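Local coordinates for protein putative Zn-dependent exopeptidase (PDB 3GUX) that probably acts as a zinc-dependent exopeptidase of peptidase family M28, removing residues from the amino terminus of peptides, as leucine aminopeptidases do, at residues A37-R42 against H49-E54. Sequence-based numbering, arbitrary orientation.
Sequences ADFGPR and HKECGE. With ACT (acetate ion), chain C.
Phe39 lays one face of its ring on the backbone of the helix at Glu51 and Cys52. The CA of Cys52 sits 3.6 Å above the ring plane, over the outer part of the ring rather than its middle, and the CB of Cys52 approaches CD2 of Phe39 at 3.5 Å. Glu51 covers the CD1 side with its CB, while the carboxylate and ring planes are 55° apart. A water links the two residues, donating to Phe39 O and, weakly, to Glu51 OE1.

Cys52 is wedged between Phe39 and Arg42, its CB only 3.3 Å from Arg42 CG. A chi1 of -173°, which swings SG away from the backbone N, rests the sulfur against Arg42 CG and CD, 3.6 Å from each; SG also makes an oblique sulfur-aromatic contact with Phe39, 4.7 Å from the ring centroid. Arg42 bends at chi2 and chi3, which folds its guanidinium back over its own loop. There NH1 gives a nearly straight hydrogen bond (170°) to Gly40 O, 3.0 Å away, approaching from above the carbonyl plane. This bond ties the arginine to the turn where the chain leaves the helix.

His49 meets Arg42 with its edge: CD2 lies 3.3 Å from Arg42 O, near the ring plane. On the ND1 side an acetate, probably from the crystallisation liquor, accepts a hydrogen bond of 2.8 Å from His49 ND1 to its O. NE2 is hydrogen-bonded to Asp159 OD1 and Trp105 stacks on the ring, so with ND1 also engaged the imidazole is held in its orientation.

The contact thus packs the loop leaving helix 26-37 against the first turns of helix 47-62. Gln36 of helix 26-37 touches both Arg42 and Cys52, and the Arg42 backbone is hydrogen-bonded to Ser107, just beyond strand 98-104 of the mixed sheet.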
loop_
_atom_site.group_PDB
_atom_site.type_symbol
_atom_site.label_atom_id
_atom_site.label_comp_id
_atom_site.label_asym_id
_atom_site.label_seq_id
_atom_site.Cartn_x
_atom_site.Cartn_y
_atom_site.Cartn_z
ATOM N N ALA A 37 3.196 -3.565 15.385
ATOM C CA ALA A 37 4.127 -4.541 15.889
ATOM C C ALA A 37 3.794 -4.924 17.327
ATOM O O ALA A 37 3.980 -6.063 17.686
ATOM C CB ALA A 37 5.543 -4.011 15.792
ATOM N N ASP A 38 3.263 -4.001 18.116
ATOM C CA ASP A 38 2.953 -4.284 19.523
ATOM C C ASP A 38 1.801 -5.235 19.715
ATOM O O ASP A 38 1.667 -5.785 20.822
ATOM C CB ASP A 38 2.688 -2.989 20.318
ATOM C CG ASP A 38 3.980 -2.207 20.623
ATOM O OD1 ASP A 38 5.088 -2.755 20.440
ATOM O OD2 ASP A 38 3.880 -1.053 21.069
ATOM N N PHE A 39 0.994 -5.485 18.675
ATOM C CA PHE A 39 -0.068 -6.479 18.811
ATOM C C PHE A 39 0.492 -7.872 18.770
ATOM O O PHE A 39 -0.228 -8.804 19.084
ATOM C CB PHE A 39 -1.114 -6.376 17.711
ATOM C CG PHE A 39 -1.920 -5.144 17.777
ATOM C CD1 PHE A 39 -2.851 -4.973 18.773
ATOM C CD2 PHE A 39 -1.778 -4.171 16.834
ATOM C CE1 PHE A 39 -3.595 -3.832 18.831
ATOM C CE2 PHE A 39 -2.530 -3.014 16.897
ATOM C CZ PHE A 39 -3.441 -2.861 17.895
ATOM N N GLY A 40 1.761 -8.021 18.386
ATOM C CA GLY A 40 2.346 -9.322 18.139
ATOM C C GLY A 40 2.110 -9.583 16.654
ATOM O O GLY A 40 1.516 -8.752 15.976
ATOM N N PRO A 41 2.561 -10.732 16.150
ATOM C CA PRO A 41 2.359 -11.095 14.722
ATOM C C PRO A 41 0.879 -11.146 14.335
ATOM O O PRO A 41 0.094 -11.756 15.046
ATOM C CB PRO A 41 2.993 -12.476 14.617
ATOM C CG PRO A 41 3.867 -12.615 15.848
ATOM C CD PRO A 41 3.206 -11.815 16.921
ATOM N N ARG A 42 0.487 -10.449 13.273
ATOM C CA ARG A 42 -0.906 -10.418 12.841
ATOM C C ARG A 42 -1.223 -11.627 11.930
ATOM O O ARG A 42 -1.514 -11.485 10.748
ATOM C CB ARG A 42 -1.233 -9.083 12.185
ATOM C CG ARG A 42 -1.549 -7.938 13.137
ATOM C CD ARG A 42 -0.367 -7.261 13.767
ATOM N NE ARG A 42 0.495 -6.666 12.769
ATOM C CZ ARG A 42 1.793 -6.886 12.592
ATOM N NH1 ARG A 42 2.507 -7.604 13.427
ATOM N NH2 ARG A 42 2.403 -6.274 11.603
ATOM N N HIS A 49 -4.332 -10.391 15.206
ATOM C CA HIS A 49 -4.839 -9.980 13.891
ATOM C C HIS A 49 -6.181 -9.238 14.005
ATOM O O HIS A 49 -6.398 -8.196 13.377
ATOM C CB HIS A 49 -4.924 -11.222 12.982
ATOM C CG HIS A 49 -5.432 -10.970 11.588
ATOM N ND1 HIS A 49 -6.770 -10.897 11.292
ATOM C CD2 HIS A 49 -4.787 -10.884 10.399
ATOM C CE1 HIS A 49 -6.932 -10.746 9.996
ATOM N NE2 HIS A 49 -5.744 -10.720 9.429
ATOM N N LYS A 50 -7.034 -9.708 14.884
ATOM C CA LYS A 50 -8.341 -9.095 15.036
ATOM C C LYS A 50 -8.243 -7.675 15.560
ATOM O O LYS A 50 -8.858 -6.765 14.986
ATOM C CB LYS A 50 -9.205 -9.929 15.965
ATOM C CG LYS A 50 -10.644 -9.477 15.999
ATOM C CD LYS A 50 -11.481 -10.389 16.896
ATOM C CE LYS A 50 -12.879 -9.839 17.088
ATOM N NZ LYS A 50 -13.717 -10.716 17.941
ATOM N N GLU A 51 -7.492 -7.541 16.654
ATOM C CA GLU A 51 -7.244 -6.274 17.319
ATOM C C GLU A 51 -6.543 -5.314 16.358
ATOM O O GLU A 51 -6.987 -4.192 16.154
ATOM C CB GLU A 51 -6.400 -6.491 18.595
ATOM C CG GLU A 51 -7.161 -7.163 19.797
ATOM C CD GLU A 51 -6.240 -7.705 20.911
ATOM O OE1 GLU A 51 -5.000 -7.502 20.856
ATOM O OE2 GLU A 51 -6.752 -8.375 21.836
ATOM N N CYS A 52 -5.476 -5.764 15.717
ATOM C CA CYS A 52 -4.803 -4.865 14.787
ATOM C C CYS A 52 -5.770 -4.385 13.686
ATOM O O CYS A 52 -5.779 -3.225 13.370
ATOM C CB CYS A 52 -3.593 -5.550 14.209
ATOM S SG CYS A 52 -2.560 -4.446 13.199
ATOM N N GLY A 53 -6.601 -5.264 13.123
ATOM C CA GLY A 53 -7.608 -4.845 12.101
ATOM C C GLY A 53 -8.535 -3.733 12.584
ATOM O O GLY A 53 -8.833 -2.761 11.848
ATOM N N GLU A 54 -8.966 -3.851 13.834
ATOM C CA GLU A 54 -9.806 -2.829 14.444
ATOM C C GLU A 54 -9.022 -1.514 14.535
ATOM O O GLU A 54 -9.559 -0.452 14.209
ATOM C CB GLU A 54 -10.300 -3.277 15.824
ATOM C CG GLU A 54 -11.226 -4.493 15.781
ATOM C CD GLU A 54 -11.504 -5.091 17.155
ATOM O OE1 GLU A 54 -11.292 -4.381 18.164
ATOM O OE2 GLU A 54 -11.967 -6.260 17.233
HETATM C C ACT C . -9.553 -12.275 13.101
HETATM O O ACT C . -8.976 -11.183 13.012
HETATM O OXT ACT C . -10.766 -12.305 12.776
HETATM C CH3 ACT C . -8.806 -13.470 13.568
HETATM O O HOH W 1 -1.881 -8.823 21.168
#